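Local coordinates for protein putative hydrolase (Bacteroides ovatus, PDB 4HBS) that is of unknown function but folds as a five-bladed beta-propeller and is probably a hydrolase, perhaps one acting on carbohydrates, at residues 66-72 with 206-210; 74-80 with 92-98; 79-83 with 128-132; 358-362 with 371-375. All coordinates share one frame; numbering follows the deposited sequence.

Contact 1. Residues 66-72 with 206-210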
# COMPACT_ATOMS: atom_id res chain seq x y z
N LEU A 66 0.99 10.80 10.71
CA LEU A 66 2.11 11.63 11.13
C LEU A 66 1.88 12.18 12.53
O LEU A 66 0.74 12.16 13.01
CB LEU A 66 2.32 12.78 10.13
CG LEU A 66 2.66 12.36 8.70
CD1 LEU A 66 2.77 13.55 7.80
CD2 LEU A 66 3.93 11.56 8.66
N PRO A 67 2.92 12.68 13.23
CA PRO A 67 2.71 13.18 14.60
C PRO A 67 1.94 14.52 14.71
O PRO A 67 1.50 14.86 15.80
CB PRO A 67 4.14 13.34 15.15
CG PRO A 67 5.03 12.70 14.15
CD PRO A 67 4.35 12.79 12.84
N ASP A 68 1.78 15.27 13.59
CA ASP A 68 1.07 16.56 13.58
C ASP A 68 -0.43 16.41 13.24
O ASP A 68 -1.10 17.43 13.06
CB ASP A 68 1.75 17.55 12.60
CG ASP A 68 2.08 16.98 11.23
OD1 ASP A 68 1.20 16.32 10.63
OD2 ASP A 68 3.24 17.14 10.78
N GLY A 69 -0.94 15.18 13.16
CA GLY A 69 -2.34 14.92 12.87
C GLY A 69 -2.65 14.66 11.41
O GLY A 69 -3.76 14.25 11.09
N ASN A 70 -1.67 14.90 10.50
CA ASN A 70 -1.85 14.65 9.07
C ASN A 70 -1.54 13.20 8.76
O ASN A 70 -1.02 12.49 9.62
CB ASN A 70 -0.95 15.56 8.23
CG ASN A 70 -1.09 17.03 8.51
OD1 ASN A 70 -2.17 17.53 8.79
ND2 ASN A 70 0.02 17.77 8.47
N ILE A 71 -1.86 12.76 7.52
CA ILE A 71 -1.61 11.40 7.04
C ILE A 71 -0.85 11.51 5.73
O ILE A 71 -1.24 12.29 4.85
CB ILE A 71 -2.93 10.58 6.86
CG1 ILE A 71 -3.64 10.42 8.21
CG2 ILE A 71 -2.64 9.21 6.20
CD1 ILE A 71 -4.98 9.92 8.11
N PHE A 72 0.22 10.71 5.59
CA PHE A 72 1.05 10.70 4.40
C PHE A 72 0.58 9.56 3.48
O PHE A 72 0.51 8.42 3.93
CB PHE A 72 2.53 10.53 4.79
CG PHE A 72 3.43 10.14 3.65
CD1 PHE A 72 3.99 11.09 2.83
CD2 PHE A 72 3.65 8.80 3.36
CE1 PHE A 72 4.77 10.72 1.73
CE2 PHE A 72 4.42 8.43 2.27
CZ PHE A 72 4.97 9.38 1.45
N THR A 206 9.62 23.48 3.22
CA THR A 206 10.23 22.50 4.11
C THR A 206 9.39 21.22 4.31
O THR A 206 9.96 20.14 4.37
CB THR A 206 10.51 23.15 5.49
OG1 THR A 206 9.34 23.81 5.97
CG2 THR A 206 11.64 24.16 5.41
N TYR A 207 8.05 21.35 4.43
CA TYR A 207 7.17 20.21 4.73
C TYR A 207 7.16 19.12 3.65
O TYR A 207 6.77 19.37 2.50
CB TYR A 207 5.74 20.67 4.99
CG TYR A 207 4.97 19.66 5.80
CD1 TYR A 207 5.09 19.62 7.18
CD2 TYR A 207 4.20 18.69 5.18
CE1 TYR A 207 4.41 18.66 7.93
CE2 TYR A 207 3.52 17.73 5.92
CZ TYR A 207 3.61 17.73 7.30
OH TYR A 207 2.93 16.80 8.03
N MSE A 208 7.50 17.87 4.08
CA MSE A 208 7.61 16.66 3.27
C MSE A 208 8.68 16.79 2.16
O MSE A 208 8.62 16.08 1.15
CB MSE A 208 6.24 16.21 2.70
CG MSE A 208 5.51 15.21 3.60
SE MSE A 208 6.48 13.55 3.96
CE MSE A 208 5.68 13.13 5.57
N LYS A 209 9.71 17.64 2.39
CA LYS A 209 10.81 17.78 1.45
C LYS A 209 11.75 16.61 1.72
O LYS A 209 11.95 16.26 2.89
CB LYS A 209 11.54 19.14 1.60
N LEU A 210 12.30 16.00 0.65
CA LEU A 210 13.26 14.89 0.77
C LEU A 210 14.60 15.45 1.31
O LEU A 210 15.34 16.10 0.57
CB LEU A 210 13.45 14.22 -0.60
CG LEU A 210 14.41 13.02 -0.71
CD1 LEU A 210 14.00 11.89 0.20
CD2 LEU A 210 14.42 12.49 -2.13

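Contact 2. Residues 74-80 with 92-98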
# COMPACT_ATOMS: atom_id res chain seq x y z
N SER A 74 1.33 7.52 -0.21
CA SER A 74 2.28 7.32 -1.32
C SER A 74 1.63 6.46 -2.39
O SER A 74 0.85 5.55 -2.07
CB SER A 74 3.59 6.69 -0.86
OG SER A 74 3.45 5.37 -0.39
N PHE A 75 1.93 6.76 -3.65
CA PHE A 75 1.37 6.05 -4.79
C PHE A 75 2.47 5.62 -5.70
O PHE A 75 3.53 6.23 -5.73
CB PHE A 75 0.37 6.92 -5.58
CG PHE A 75 -0.70 7.54 -4.71
CD1 PHE A 75 -0.45 8.71 -4.01
CD2 PHE A 75 -1.94 6.92 -4.55
CE1 PHE A 75 -1.41 9.24 -3.15
CE2 PHE A 75 -2.90 7.46 -3.68
CZ PHE A 75 -2.62 8.62 -2.99
N ASN A 76 2.18 4.57 -6.48
CA ASN A 76 3.07 4.01 -7.48
C ASN A 76 2.56 4.60 -8.80
O ASN A 76 2.19 5.79 -8.80
CB ASN A 76 3.05 2.46 -7.40
CG ASN A 76 3.71 1.91 -6.15
OD1 ASN A 76 4.50 2.57 -5.49
ND2 ASN A 76 3.38 0.68 -5.80
N ASP A 77 2.52 3.83 -9.90
CA ASP A 77 2.09 4.36 -11.19
C ASP A 77 0.71 5.00 -11.07
O ASP A 77 -0.24 4.30 -10.74
CB ASP A 77 2.10 3.27 -12.25
CG ASP A 77 3.46 2.71 -12.62
OD1 ASP A 77 4.47 3.17 -12.03
OD2 ASP A 77 3.52 1.81 -13.48
N SER A 78 0.62 6.35 -11.25
CA SER A 78 -0.63 7.10 -11.12
C SER A 78 -0.87 8.06 -12.28
O SER A 78 0.08 8.64 -12.77
CB SER A 78 -0.63 7.92 -9.83
OG SER A 78 -0.60 7.12 -8.67
N PHE A 79 -2.15 8.26 -12.65
CA PHE A 79 -2.56 9.19 -13.70
C PHE A 79 -2.78 10.58 -13.11
O PHE A 79 -3.59 10.75 -12.20
CB PHE A 79 -3.86 8.74 -14.39
CG PHE A 79 -3.75 7.49 -15.21
CD1 PHE A 79 -3.00 7.47 -16.37
CD2 PHE A 79 -4.43 6.34 -14.84
CE1 PHE A 79 -2.89 6.30 -17.13
CE2 PHE A 79 -4.32 5.17 -15.60
CZ PHE A 79 -3.55 5.16 -16.74
N TYR A 80 -2.09 11.58 -13.66
CA TYR A 80 -2.22 12.97 -13.29
C TYR A 80 -2.65 13.68 -14.52
O TYR A 80 -1.93 13.63 -15.50
CB TYR A 80 -0.90 13.50 -12.78
CG TYR A 80 -0.64 13.16 -11.34
CD1 TYR A 80 0.01 11.98 -11.00
CD2 TYR A 80 -1.04 14.01 -10.32
CE1 TYR A 80 0.27 11.66 -9.67
CE2 TYR A 80 -0.74 13.73 -8.99
CZ TYR A 80 -0.10 12.54 -8.66
OH TYR A 80 0.13 12.21 -7.35
N CYS A 92 -3.49 12.54 -19.63
CA CYS A 92 -2.82 12.29 -18.35
C CYS A 92 -1.35 11.93 -18.51
O CYS A 92 -0.93 11.40 -19.53
CB CYS A 92 -3.54 11.19 -17.57
SG CYS A 92 -5.18 11.65 -16.98
N SER A 93 -0.62 12.12 -17.42
CA SER A 93 0.77 11.76 -17.22
C SER A 93 0.74 10.47 -16.46
O SER A 93 -0.23 10.25 -15.75
CB SER A 93 1.46 12.83 -16.38
OG SER A 93 2.77 13.10 -16.83
N PHE A 94 1.79 9.66 -16.49
CA PHE A 94 1.77 8.42 -15.72
C PHE A 94 3.05 8.29 -14.87
O PHE A 94 3.77 7.28 -15.00
CB PHE A 94 1.54 7.22 -16.66
CG PHE A 94 0.95 5.97 -16.03
CD1 PHE A 94 -0.15 6.05 -15.19
CD2 PHE A 94 1.44 4.71 -16.34
CE1 PHE A 94 -0.70 4.91 -14.62
CE2 PHE A 94 0.87 3.56 -15.80
CZ PHE A 94 -0.22 3.66 -14.97
N PRO A 95 3.31 9.26 -13.93
CA PRO A 95 4.50 9.18 -13.06
C PRO A 95 4.66 7.84 -12.34
O PRO A 95 3.66 7.27 -11.91
CB PRO A 95 4.27 10.31 -12.04
CG PRO A 95 2.86 10.68 -12.17
CD PRO A 95 2.55 10.48 -13.61
N ARG A 96 5.90 7.37 -12.17
CA ARG A 96 6.16 6.09 -11.50
C ARG A 96 5.87 6.12 -10.02
O ARG A 96 5.61 5.07 -9.45
CB ARG A 96 7.58 5.57 -11.79
CG ARG A 96 7.86 5.37 -13.29
CD ARG A 96 6.66 4.82 -14.09
NE ARG A 96 7.06 3.87 -15.15
CZ ARG A 96 6.83 2.56 -15.16
NH1 ARG A 96 6.20 1.98 -14.14
NH2 ARG A 96 7.24 1.81 -16.17
N ASN A 97 5.83 7.29 -9.41
CA ASN A 97 5.46 7.43 -8.02
C ASN A 97 5.16 8.88 -7.71
O ASN A 97 5.60 9.79 -8.43
CB ASN A 97 6.53 6.87 -7.06
CG ASN A 97 7.90 7.45 -7.28
OD1 ASN A 97 8.10 8.65 -7.13
ND2 ASN A 97 8.87 6.63 -7.67
N SER A 98 4.42 9.09 -6.64
CA SER A 98 4.04 10.42 -6.19
C SER A 98 3.58 10.33 -4.77
O SER A 98 3.36 9.23 -4.26
CB SER A 98 2.95 11.00 -7.08
OG SER A 98 1.83 10.14 -7.21

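Contact 3. Residues 79-83 with 128-132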
# COMPACT_ATOMS: atom_id res chain seq x y z
N PHE A 79 -2.15 8.26 -12.65
CA PHE A 79 -2.56 9.19 -13.70
C PHE A 79 -2.78 10.58 -13.11
O PHE A 79 -3.59 10.75 -12.20
CB PHE A 79 -3.86 8.74 -14.39
CG PHE A 79 -3.75 7.49 -15.21
CD1 PHE A 79 -3.00 7.47 -16.37
CD2 PHE A 79 -4.43 6.34 -14.84
CE1 PHE A 79 -2.89 6.30 -17.13
CE2 PHE A 79 -4.32 5.17 -15.60
CZ PHE A 79 -3.55 5.16 -16.74
N TYR A 80 -2.09 11.58 -13.66
CA TYR A 80 -2.22 12.97 -13.29
C TYR A 80 -2.65 13.68 -14.52
O TYR A 80 -1.93 13.63 -15.50
CB TYR A 80 -0.90 13.50 -12.78
CG TYR A 80 -0.64 13.16 -11.34
CD1 TYR A 80 0.01 11.98 -11.00
CD2 TYR A 80 -1.04 14.01 -10.32
CE1 TYR A 80 0.27 11.66 -9.67
CE2 TYR A 80 -0.74 13.73 -8.99
CZ TYR A 80 -0.10 12.54 -8.66
OH TYR A 80 0.13 12.21 -7.35
N GLY A 81 -3.84 14.28 -14.50
CA GLY A 81 -4.36 14.96 -15.67
C GLY A 81 -5.81 15.34 -15.57
O GLY A 81 -6.27 15.80 -14.52
N VAL A 82 -6.56 15.12 -16.66
CA VAL A 82 -7.95 15.55 -16.81
C VAL A 82 -8.94 14.38 -17.01
O VAL A 82 -8.69 13.50 -17.84
CB VAL A 82 -8.00 16.54 -18.02
CG1 VAL A 82 -9.42 16.74 -18.53
CG2 VAL A 82 -7.38 17.88 -17.64
N ILE A 83 -10.08 14.41 -16.29
CA ILE A 83 -11.18 13.43 -16.46
C ILE A 83 -12.33 14.21 -17.07
O ILE A 83 -12.74 15.24 -16.53
CB ILE A 83 -11.61 12.73 -15.16
CG1 ILE A 83 -10.44 12.02 -14.46
CG2 ILE A 83 -12.76 11.79 -15.42
CD1 ILE A 83 -9.82 10.90 -15.20
N TYR A 128 -1.74 19.86 -19.00
CA TYR A 128 -2.47 20.49 -17.89
C TYR A 128 -2.66 19.52 -16.73
O TYR A 128 -3.25 18.45 -16.89
CB TYR A 128 -3.83 21.00 -18.37
CG TYR A 128 -4.57 21.84 -17.36
CD1 TYR A 128 -4.02 23.03 -16.88
CD2 TYR A 128 -5.87 21.54 -17.00
CE1 TYR A 128 -4.74 23.86 -16.02
CE2 TYR A 128 -6.61 22.38 -16.17
CZ TYR A 128 -6.04 23.54 -15.67
OH TYR A 128 -6.75 24.37 -14.83
N TYR A 129 -2.13 19.89 -15.56
CA TYR A 129 -2.18 19.14 -14.32
C TYR A 129 -1.50 17.76 -14.44
O TYR A 129 -1.75 16.89 -13.62
CB TYR A 129 -3.60 19.06 -13.77
CG TYR A 129 -3.91 20.24 -12.86
CD1 TYR A 129 -4.32 21.45 -13.39
CD2 TYR A 129 -3.71 20.15 -11.49
CE1 TYR A 129 -4.58 22.54 -12.56
CE2 TYR A 129 -3.97 21.23 -10.65
CZ TYR A 129 -4.41 22.43 -11.19
OH TYR A 129 -4.67 23.51 -10.37
N GLN A 130 -0.55 17.64 -15.39
CA GLN A 130 0.27 16.44 -15.57
C GLN A 130 1.47 16.59 -14.62
O GLN A 130 1.85 17.72 -14.30
CB GLN A 130 0.69 16.29 -17.03
CG GLN A 130 -0.49 15.89 -17.91
CD GLN A 130 -0.09 15.37 -19.26
OE1 GLN A 130 1.03 14.93 -19.48
NE2 GLN A 130 -1.01 15.44 -20.20
N VAL A 131 1.97 15.47 -14.09
CA VAL A 131 3.01 15.45 -13.07
C VAL A 131 4.18 14.57 -13.48
O VAL A 131 4.03 13.71 -14.34
CB VAL A 131 2.32 14.94 -11.77
CG1 VAL A 131 3.32 14.56 -10.68
CG2 VAL A 131 1.32 15.98 -11.26
N ARG A 132 5.36 14.84 -12.88
CA ARG A 132 6.59 14.07 -13.06
C ARG A 132 6.80 13.12 -11.87
O ARG A 132 6.34 13.41 -10.77
CB ARG A 132 7.79 15.00 -13.17
CG ARG A 132 7.61 16.13 -14.14
CD ARG A 132 8.90 16.90 -14.28
NE ARG A 132 8.80 17.95 -15.29
CZ ARG A 132 8.27 19.16 -15.11
NH1 ARG A 132 7.75 19.49 -13.94
NH2 ARG A 132 8.25 20.03 -16.11

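Contact 4. Residues 358-362 with 371-375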
# COMPACT_ATOMS: atom_id res chain seq x y z
N MSE A 358 -2.72 -5.42 -4.12
CA MSE A 358 -2.33 -4.42 -3.14
C MSE A 358 -3.44 -4.18 -2.12
O MSE A 358 -3.91 -3.05 -1.93
CB MSE A 358 -1.96 -3.13 -3.85
CG MSE A 358 -0.98 -2.31 -3.09
SE MSE A 358 0.82 -2.96 -3.29
CE MSE A 358 1.09 -2.34 -5.16
N VAL A 359 -3.89 -5.25 -1.47
CA VAL A 359 -4.91 -5.13 -0.45
C VAL A 359 -4.17 -4.63 0.77
O VAL A 359 -3.41 -5.38 1.38
CB VAL A 359 -5.68 -6.44 -0.22
CG1 VAL A 359 -6.75 -6.26 0.83
CG2 VAL A 359 -6.30 -6.92 -1.53
N ASN A 360 -4.28 -3.30 1.03
CA ASN A 360 -3.57 -2.58 2.07
C ASN A 360 -4.43 -2.24 3.23
O ASN A 360 -5.62 -2.04 3.08
CB ASN A 360 -2.96 -1.30 1.50
CG ASN A 360 -1.74 -1.57 0.65
OD1 ASN A 360 -1.21 -2.69 0.60
ND2 ASN A 360 -1.25 -0.54 -0.01
N ILE A 361 -3.78 -2.10 4.40
CA ILE A 361 -4.39 -1.83 5.70
C ILE A 361 -4.01 -0.40 6.09
O ILE A 361 -2.89 0.03 5.80
CB ILE A 361 -3.86 -2.95 6.66
CG1 ILE A 361 -4.86 -4.10 6.74
CG2 ILE A 361 -3.40 -2.48 8.04
CD1 ILE A 361 -6.05 -3.82 7.62
N HIS A 362 -4.96 0.38 6.68
CA HIS A 362 -4.75 1.81 7.01
C HIS A 362 -5.17 2.14 8.45
O HIS A 362 -6.21 2.76 8.68
CB HIS A 362 -5.51 2.71 6.01
CG HIS A 362 -5.17 2.43 4.59
ND1 HIS A 362 -3.92 2.71 4.08
CD2 HIS A 362 -5.90 1.82 3.63
CE1 HIS A 362 -3.93 2.32 2.82
NE2 HIS A 362 -5.11 1.77 2.50
N LEU A 371 -10.99 -2.30 10.74
CA LEU A 371 -9.90 -2.36 9.77
C LEU A 371 -10.27 -1.48 8.62
O LEU A 371 -11.41 -1.53 8.21
CB LEU A 371 -9.65 -3.78 9.25
CG LEU A 371 -9.25 -4.79 10.29
CD1 LEU A 371 -9.48 -6.19 9.77
CD2 LEU A 371 -7.82 -4.62 10.72
N VAL A 372 -9.34 -0.64 8.11
CA VAL A 372 -9.60 0.19 6.94
C VAL A 372 -8.71 -0.37 5.84
O VAL A 372 -7.50 -0.30 5.95
CB VAL A 372 -9.40 1.69 7.17
CG1 VAL A 372 -9.90 2.50 5.97
CG2 VAL A 372 -10.10 2.13 8.45
N ILE A 373 -9.33 -1.03 4.85
CA ILE A 373 -8.64 -1.72 3.76
C ILE A 373 -8.88 -1.00 2.44
O ILE A 373 -9.94 -0.40 2.24
CB ILE A 373 -9.16 -3.20 3.72
CG1 ILE A 373 -8.72 -3.96 4.99
CG2 ILE A 373 -8.69 -3.94 2.47
CD1 ILE A 373 -9.56 -5.11 5.33
N SER A 374 -7.90 -1.05 1.53
CA SER A 374 -8.01 -0.44 0.21
C SER A 374 -7.41 -1.37 -0.81
O SER A 374 -6.39 -1.99 -0.53
CB SER A 374 -7.32 0.92 0.17
OG SER A 374 -5.91 0.83 -0.01
N THR A 375 -8.03 -1.48 -1.99
CA THR A 375 -7.54 -2.31 -3.07
C THR A 375 -6.92 -1.47 -4.16
O THR A 375 -6.89 -0.25 -4.07
CB THR A 375 -8.71 -3.09 -3.68
OG1 THR A 375 -9.63 -2.17 -4.29
CG2 THR A 375 -9.39 -3.98 -2.70
O HOH W 1 -3.91 -0.28 -1.79

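Contact 1. Residues 66-72 with 206-210
The Tyr207 ring brings its hydroxyl edge to a turn, with Asp68 OD2 close to the ring plane and the amide of Asn70 standing steeply against it, their planes 80° apart. This is a contact between two neighbouring sheets of the beta-propeller, made by the type I turn Leu66–Gly69 and the type II turn Thr206–Lys209. Tyr207 OH donates to Asp68 OD2 over 2.8 Å, on the syn side of the carboxylate but somewhat out of its plane, and accepts from Asn70 ND2 at 3.1 Å, the phenol oxygen lying in the amide plane. One hydroxyl thus ties together two side chains of the Asp68–Asn70 bend. The other carboxylate oxygen, Asp68 OD1, takes the backbone N of Asn70 at 3.2 Å in an Asx turn, which helps fix the carboxylate for Tyr207.

Beside this polar cluster lies an apolar one. Phe72, with CG anti to the backbone N (chi1 164°), sends its ring toward Met208, a selenomethionine, in an oblique Met-aromatic contact; the selenium lies 4.6 Å from the ring centroid. Met170 touches both side chains. Bent at chi2, the Met208 chain turns its methyl CE to meet Leu66 CD1 tip to tip at 3.7 Å.

Contact 2. Residues 74-80 with 92-98
Two isolated antiparallel bridges, Phe75 with Ser98 and Tyr80 with Ser93, join these segments, both as hydrogen-bonded pairs. The regular alternation of bonds breaks at residues 76-78, yet the two chains stay side by side. Within this break Ser78 N still donates to Pro95 O at 3.2 Å, while the proline, lacking an N-H, cannot return a bond.

Different side chains fill the two flanks. On one, Tyr80 OH and Ser98 OG share a hydrogen bond of 2.7 Å near the plane of the tyrosine ring, linking the two bridged pairs; Pro95 CG packs obliquely on Tyr80 CD1, the two side chains crossing at about a right angle. On the other, Phe94 is held between Phe79 and Asp77. Its ring forms an offset stack with Phe79, centroids 4.3 Å apart and planes at 26°, and Asp77 CB makes a CH-pi contact with its face.

Asp77 and Arg96 run alongside each other. Bends at chi2 and chi3 bring Arg96 NH1 into a salt bridge with Asp77 OD2 at 2.8 Å, and it also donates to Asp77 OD1 at 3.0 Å. Trp159 NE1 grips OD1 too, while Asp153 O positions the guanidinium through NE. Antiparallel neighbours build the blades of a beta-propeller; the Phe75–Ser98 end belongs to the four-stranded sheet of 71-75 and 98-102, the Tyr80–Ser93 end to short strands beyond it.

Contact 3. Residues 79-83 with 128-132
Tyr80 and Val131 make the main apolar contact here. Val131 sits over one face of the Tyr80 ring, its CB 3.9 Å from the centroid in a CH-pi contact and displaced toward the rim on the CG side. Its CG1 lies anti to the backbone N (chi1 167°), which leaves CG2 as the branch that reaches the ring, 3.2 Å from Tyr80 CD2. A second apolar pair, farther along, is looser: Val82 CG2 meets the edge of the Tyr128 ring at CD2, 4.0 Å away. Tyr128 in turn carries Tyr129 CD1 over the centre of its ring, the edge of one ring on the face of the other.

The backbones come close without forming a ladder. Gln130 CA approaches Tyr80 O at 3.6 Å with a nearly straight CA-H...O geometry, and Gln130 CG lies against the same oxygen. Gly81 N is 3.5 Å from Tyr129 O, but the angle is poor for a hydrogen bond; that carbonyl also lies at the edge of the Tyr80 ring. Although the touching parts run almost antiparallel, 164° apart, the pairing thus rests on van der Waals contact and C-H...O approaches.

Gly81 marks a corner of the chain. Before it, strand 79-80 pairs with strand 55-57; after it, strand 82-84 pairs with strand 88-93. Residues 128-130 lie against this corner and lead into the weakly bonded strand 131-132, whose antiparallel partner is strand 116-117, while Trp55 meets the Tyr80 ring edge-to-face.

Contact 4. Residues 358-362 with 371-375
Leu371 meets Ile361 at the start of the pairing, the methyl CD2 of the leucine touching Ile361 CD1 at 3.7 Å. Val372 then offers its carbonyl oxygen to His362 N at 2.7 Å, a bent bond with an N-H...O angle of 135°. The same oxygen is approached by Ile361 CA in a C-H...O contact.

Ile373 is a non-hydrogen-bonded partner of Ile361, and its two branches divide the work: CG1 packs against Ile361 CD1 at 3.8 Å, whereas CG2, anti to the backbone N, turns to Val359 CG1. Leu338 of strand 333-340 touches both Leu371 and Ile373, and Ile310 of strand 306-312 touches Leu371 and Ile361, so an adjoining sheet covers this apolar face. The two segments form a beta hairpin, strands 356-361 and 371-377, at one margin of a five-stranded antiparallel sheet; strand 399-403 flanks 371-377 on its other side.

Ser374 pairs with Asn360 through two backbone bonds: Asn360 N donates to Ser374 O, and Ser374 N donates to Asn360 O, both at 2.9 Å. Ser374 OG lies near the plane of the His362 ring, 2.8 Å from His362 NE2 in an almost straight bond (175°). Thr63 OG1 binds ND1 of that ring, so hydrogen bonds at both nitrogens fix its rotation; Asn360 ND2 likewise reaches Val61 O on strand 60-65. A water bridges Ser374 OG, 2.9 Å away, and Met358 O. Thr375 ends the segment beside Val359, with CG2 of each residue 4.4 Å from the other.

Contacts 1, 2 and 3 start from adjoining or overlapping pieces of 66-83, and contacts 1 and 2 both use strand 71-75. Contact 1 reaches farthest in sequence and spans the other two; contact 4 follows after all of them. Contacts 2 and 3 share Phe79 and Tyr80, have centres about 9 Å apart, and touch where Ser93 OG probably bonds Val131 O. Contact 1 lies about 20 Å from contact 2, centre to centre, and joins neighbouring sheets. Contact 4, some 19 Å from contact 2 between centres and linked to it by packing of Asn76 on Met358, belongs to another sheet nearer the middle of the chain. Together they illustrate how a propeller combines strand pairing within its sheets with side-chain bridges between them.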